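Local atomic coordinates of putative lipoprotein LppA (Mycobacterium tuberculosis, PDB entry 2V7S), a protein that is of unknown function but is a putative membrane-attached lipoprotein of a family confined to pathogenic mycobacteria. Residues A[120-126]-A[175-181]; A[135-139]-A[161-165]. All blocks are in the same frame, centred on the assembly; numbering follows the deposited sequence.

Contact 1: A[120-126]-A[175-181]; sequences VMFGATF and QIKFATL
V120 and L181 face each other as an antiparallel hydrogen-bonded pair, and both of their backbone bonds are made: V120 N gives to L181 O at 3.2 Å, and L181 N returns to V120 O at 3.0 Å. M121 and T180 follow as a non-hydrogen-bonded pair. The ladder then ends on a nearly straight bond, F122 N to A179 O (2.9 Å, 176° at the hydrogen). Beyond it the chains part, and a water replaces the next direct link: it accepts from A179 N at 2.7 Å, donates to F122 O and more weakly to A124 O. F126 O is taken by R160, and M121 O by a glycerol probably left from crystallisation. On the face of V120 and L181 the two side chains run side by side, CB to CB. F122 CE1 reaches L181 CB at 3.9 Å; its ring has V120 CG1 over one face and F126 CZ over the centre of the other. A179 CB sits at the edge of the F126 ring, 3.6 Å from CE1. On the M121 side, the selenomethionine chain bends at chi2 and chi3 (78° and 69°) and carries SE obliquely to F178, 4.3 Å from the ring centroid, a Met-aromatic contact. The whole is the end of an antiparallel strand pair, water-bridged where the chains part, within a six-stranded sheet packed against helices 59-80 and 128-143.

Contact 2: A[135-139]-A[161-165]; sequences ANIVR and DYDVQ
A135 and Y162 make the main contact between the helix and the strand, a CH-pi interaction. A135 CB lies over one face of the ring, 3.9 Å from its centroid and displaced toward the CG end, where the nearest approach is 3.6 Å. The tyrosine reaches the helix because its CG stands anti to the backbone N (chi1 177°), sending the ring out from the strand and along the helix surface. A135 O also comes up to the ring, 3.5 Å from Y162 CE1. Apolar packing continues one turn on: V138 CG1 touches the edge of the same ring at CE1 (4.1 Å) and meets V164 CG1 at 4.2 Å, with F171 of the adjoining strand touching both valines and I73 of helix 59-80 touching V138. At the far end of the ring, R139 CB and CG rest against Y162 OH, with CB 3.2 Å from the oxygen. Polar bonds do not cross between the segments. Y162 OH is hydrogen-bonded to E150 on the neighbouring strand, while the arginine bends at chi3 (68°) and turns its guanidinium back along its own helix, where NH1 gives to N136 OD1 at 3.2 Å and NE does so weakly. Small and branched residues of a helix set against alternate residues of a strand running nearly parallel to it, 10° between axes, are characteristic of a helix packed on an antiparallel sheet, as in alpha+beta folds.

Overall arrangement
Both contacts belong to the same antiparallel sheet, whose order is 86-88, 120-122, 179-184, 169-175, 160-166, 149-151. Contact 1 joins two neighbouring strands within it, whereas contact 2 lays helix 128-143 on a strand two places further across. Their centres are 14 Å apart, and they meet where L181 CD1 packs on V138 CG2 at 4.3 Å. F126 adds a second tie, touching F131 and A134 of that helix. Both segments of contact 2 fall between those of contact 1 in sequence, so contact 2 is nested inside the loop that contact 1 closes. I73 of helix 59-80 touches both L181 and V138. The M121 side chain is about 4 Å from a bound glycerol, probably from the crystallisation liquor.

Contact 1: A[120-126]-A[175-181]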
# COMPACT_ATOMS: atom_id res chain seq x y z
N VAL A 120 15.33 -24.15 -19.24
CA VAL A 120 16.36 -25.07 -19.65
C VAL A 120 15.75 -26.47 -19.54
O VAL A 120 15.14 -26.79 -18.52
CB VAL A 120 17.60 -24.97 -18.74
CG1 VAL A 120 18.48 -26.22 -18.89
CG2 VAL A 120 18.44 -23.68 -19.08
N MSE A 121 15.89 -27.28 -20.61
CA MSE A 121 15.45 -28.68 -20.60
C MSE A 121 16.67 -29.61 -20.68
O MSE A 121 17.45 -29.50 -21.63
CB MSE A 121 14.62 -28.94 -21.85
CG MSE A 121 14.21 -30.40 -22.00
SE MSE A 121 12.73 -30.75 -20.81
CE MSE A 121 11.38 -29.64 -21.77
N PHE A 122 16.81 -30.57 -19.75
CA PHE A 122 17.98 -31.48 -19.82
C PHE A 122 17.60 -32.69 -20.69
O PHE A 122 16.43 -33.01 -20.82
CB PHE A 122 18.47 -31.91 -18.43
CG PHE A 122 19.09 -30.77 -17.63
CD1 PHE A 122 18.31 -30.07 -16.72
CD2 PHE A 122 20.42 -30.42 -17.82
CE1 PHE A 122 18.87 -28.99 -15.99
CE2 PHE A 122 21.00 -29.32 -17.10
CZ PHE A 122 20.19 -28.64 -16.16
N GLY A 123 18.58 -33.29 -21.34
CA GLY A 123 18.35 -34.40 -22.27
C GLY A 123 17.97 -35.66 -21.53
O GLY A 123 16.98 -36.36 -21.88
N ALA A 124 18.75 -35.97 -20.50
CA ALA A 124 18.55 -37.19 -19.71
C ALA A 124 18.01 -36.86 -18.33
O ALA A 124 18.21 -35.73 -17.82
CB ALA A 124 19.87 -37.96 -19.58
N THR A 125 17.34 -37.83 -17.70
CA THR A 125 16.98 -37.63 -16.29
C THR A 125 18.23 -37.91 -15.43
O THR A 125 19.16 -38.60 -15.88
CB THR A 125 15.79 -38.50 -15.87
OG1 THR A 125 16.08 -39.88 -16.11
CG2 THR A 125 14.54 -38.12 -16.67
N PHE A 126 18.21 -37.41 -14.21
CA PHE A 126 19.32 -37.56 -13.27
C PHE A 126 19.03 -38.74 -12.35
O PHE A 126 17.89 -38.92 -11.92
CB PHE A 126 19.41 -36.30 -12.40
CG PHE A 126 19.78 -35.06 -13.16
CD1 PHE A 126 18.80 -34.20 -13.64
CD2 PHE A 126 21.12 -34.71 -13.36
CE1 PHE A 126 19.15 -33.02 -14.34
CE2 PHE A 126 21.48 -33.54 -14.07
CZ PHE A 126 20.47 -32.69 -14.56
N GLN A 175 12.53 -32.51 -11.53
CA GLN A 175 12.45 -33.65 -12.40
C GLN A 175 11.28 -34.49 -11.98
O GLN A 175 11.25 -34.98 -10.85
CB GLN A 175 13.71 -34.50 -12.30
CG GLN A 175 13.62 -35.86 -13.03
CD GLN A 175 14.92 -36.63 -12.93
OE1 GLN A 175 15.01 -37.74 -12.35
NE2 GLN A 175 15.93 -36.06 -13.46
N ILE A 176 10.33 -34.65 -12.89
CA ILE A 176 9.31 -35.64 -12.70
C ILE A 176 9.53 -36.73 -13.78
O ILE A 176 10.13 -37.79 -13.49
CB ILE A 176 7.88 -35.00 -12.76
CG1 ILE A 176 7.82 -33.72 -11.91
CG2 ILE A 176 6.79 -36.02 -12.37
CD1 ILE A 176 8.07 -33.96 -10.45
N LYS A 177 9.03 -36.46 -14.99
CA LYS A 177 9.24 -37.37 -16.13
C LYS A 177 10.49 -36.96 -16.91
O LYS A 177 11.16 -37.79 -17.53
CB LYS A 177 7.99 -37.38 -17.02
CG LYS A 177 6.76 -37.89 -16.29
CD LYS A 177 5.58 -38.11 -17.22
CE LYS A 177 4.43 -38.74 -16.46
NZ LYS A 177 3.69 -39.71 -17.32
N PHE A 178 10.83 -35.68 -16.82
CA PHE A 178 12.01 -35.09 -17.50
C PHE A 178 12.48 -33.97 -16.58
O PHE A 178 11.71 -33.53 -15.74
CB PHE A 178 11.66 -34.56 -18.90
CG PHE A 178 10.46 -33.61 -18.93
CD1 PHE A 178 9.19 -34.10 -19.05
CD2 PHE A 178 10.65 -32.21 -18.84
CE1 PHE A 178 8.08 -33.25 -19.04
CE2 PHE A 178 9.55 -31.34 -18.86
CZ PHE A 178 8.26 -31.86 -18.93
N ALA A 179 13.73 -33.52 -16.74
CA ALA A 179 14.32 -32.54 -15.86
C ALA A 179 14.45 -31.14 -16.46
O ALA A 179 14.85 -30.99 -17.62
CB ALA A 179 15.67 -33.01 -15.34
N THR A 180 14.10 -30.12 -15.67
CA THR A 180 14.19 -28.74 -16.12
C THR A 180 14.93 -27.94 -15.07
O THR A 180 14.99 -28.33 -13.91
CB THR A 180 12.78 -28.13 -16.35
OG1 THR A 180 12.00 -28.24 -15.15
CG2 THR A 180 12.05 -28.87 -17.49
N LEU A 181 15.48 -26.81 -15.50
CA LEU A 181 15.96 -25.79 -14.62
C LEU A 181 15.17 -24.49 -14.90
O LEU A 181 15.08 -24.04 -16.08
CB LEU A 181 17.49 -25.54 -14.89
CG LEU A 181 18.14 -24.31 -14.30
CD1 LEU A 181 18.14 -24.41 -12.76
CD2 LEU A 181 19.59 -24.08 -14.83
O HOH W 1 15.34 -34.75 -18.50

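Contact 2: A[135-139]-A[161-165]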
# COMPACT_ATOMS: atom_id res chain seq x y z
N ALA A 135 22.38 -30.25 -8.15
CA ALA A 135 21.79 -29.38 -7.12
C ALA A 135 22.88 -28.52 -6.41
O ALA A 135 22.64 -27.36 -6.05
CB ALA A 135 21.01 -30.21 -6.09
N ASN A 136 24.06 -29.11 -6.19
CA ASN A 136 25.19 -28.39 -5.62
C ASN A 136 25.66 -27.27 -6.55
O ASN A 136 26.04 -26.19 -6.12
CB ASN A 136 26.36 -29.33 -5.32
CG ASN A 136 27.46 -28.62 -4.55
OD1 ASN A 136 27.20 -28.07 -3.48
ND2 ASN A 136 28.67 -28.58 -5.12
N ILE A 137 25.63 -27.54 -7.84
CA ILE A 137 26.00 -26.52 -8.80
C ILE A 137 24.96 -25.39 -8.79
O ILE A 137 25.33 -24.21 -8.77
CB ILE A 137 26.20 -27.11 -10.23
CG1 ILE A 137 27.44 -28.00 -10.25
CG2 ILE A 137 26.34 -25.99 -11.26
CD1 ILE A 137 27.39 -29.10 -11.36
N VAL A 138 23.68 -25.74 -8.76
CA VAL A 138 22.60 -24.72 -8.66
C VAL A 138 22.81 -23.90 -7.39
O VAL A 138 22.74 -22.66 -7.42
CB VAL A 138 21.16 -25.34 -8.68
CG1 VAL A 138 20.09 -24.26 -8.50
CG2 VAL A 138 20.88 -26.10 -9.98
N ARG A 139 23.08 -24.59 -6.28
CA ARG A 139 23.33 -23.91 -5.02
C ARG A 139 24.47 -22.91 -5.11
O ARG A 139 24.32 -21.79 -4.63
CB ARG A 139 23.61 -24.91 -3.90
CG ARG A 139 23.79 -24.26 -2.52
CD ARG A 139 24.30 -25.26 -1.50
NE ARG A 139 25.67 -25.67 -1.79
CZ ARG A 139 26.74 -24.89 -1.62
NH1 ARG A 139 27.95 -25.37 -1.90
NH2 ARG A 139 26.60 -23.63 -1.20
N ASP A 161 13.39 -32.79 -6.70
CA ASP A 161 13.15 -31.35 -6.66
C ASP A 161 14.24 -30.75 -5.79
O ASP A 161 14.56 -31.30 -4.71
CB ASP A 161 11.80 -31.09 -6.02
CG ASP A 161 11.37 -29.66 -6.15
OD1 ASP A 161 12.01 -28.88 -6.89
OD2 ASP A 161 10.36 -29.32 -5.52
N TYR A 162 14.81 -29.66 -6.26
CA TYR A 162 15.74 -28.86 -5.49
C TYR A 162 15.38 -27.42 -5.73
O TYR A 162 15.41 -26.95 -6.87
CB TYR A 162 17.22 -29.12 -5.87
CG TYR A 162 18.14 -28.23 -5.08
CD1 TYR A 162 18.71 -27.10 -5.67
CD2 TYR A 162 18.41 -28.48 -3.72
CE1 TYR A 162 19.54 -26.25 -4.95
CE2 TYR A 162 19.25 -27.61 -2.99
CZ TYR A 162 19.81 -26.51 -3.63
OH TYR A 162 20.62 -25.62 -2.97
N ASP A 163 15.07 -26.70 -4.66
CA ASP A 163 14.66 -25.31 -4.83
C ASP A 163 15.48 -24.47 -3.83
O ASP A 163 15.64 -24.88 -2.68
CB ASP A 163 13.15 -25.22 -4.57
CG ASP A 163 12.56 -23.86 -4.90
OD1 ASP A 163 12.68 -22.95 -4.06
OD2 ASP A 163 11.93 -23.72 -5.98
N VAL A 164 16.03 -23.35 -4.29
CA VAL A 164 16.77 -22.44 -3.42
C VAL A 164 16.34 -21.00 -3.74
O VAL A 164 16.27 -20.58 -4.94
CB VAL A 164 18.32 -22.70 -3.44
CG1 VAL A 164 18.93 -22.49 -4.83
CG2 VAL A 164 19.08 -21.83 -2.38
N GLN A 165 16.00 -20.26 -2.67
CA GLN A 165 15.46 -18.91 -2.80
C GLN A 165 16.12 -17.96 -1.83
O GLN A 165 16.72 -18.35 -0.84
CB GLN A 165 13.96 -18.87 -2.48
CG GLN A 165 13.09 -19.86 -3.16
CD GLN A 165 11.69 -19.81 -2.58
OE1 GLN A 165 11.36 -18.88 -1.84
NE2 GLN A 165 10.87 -20.79 -2.93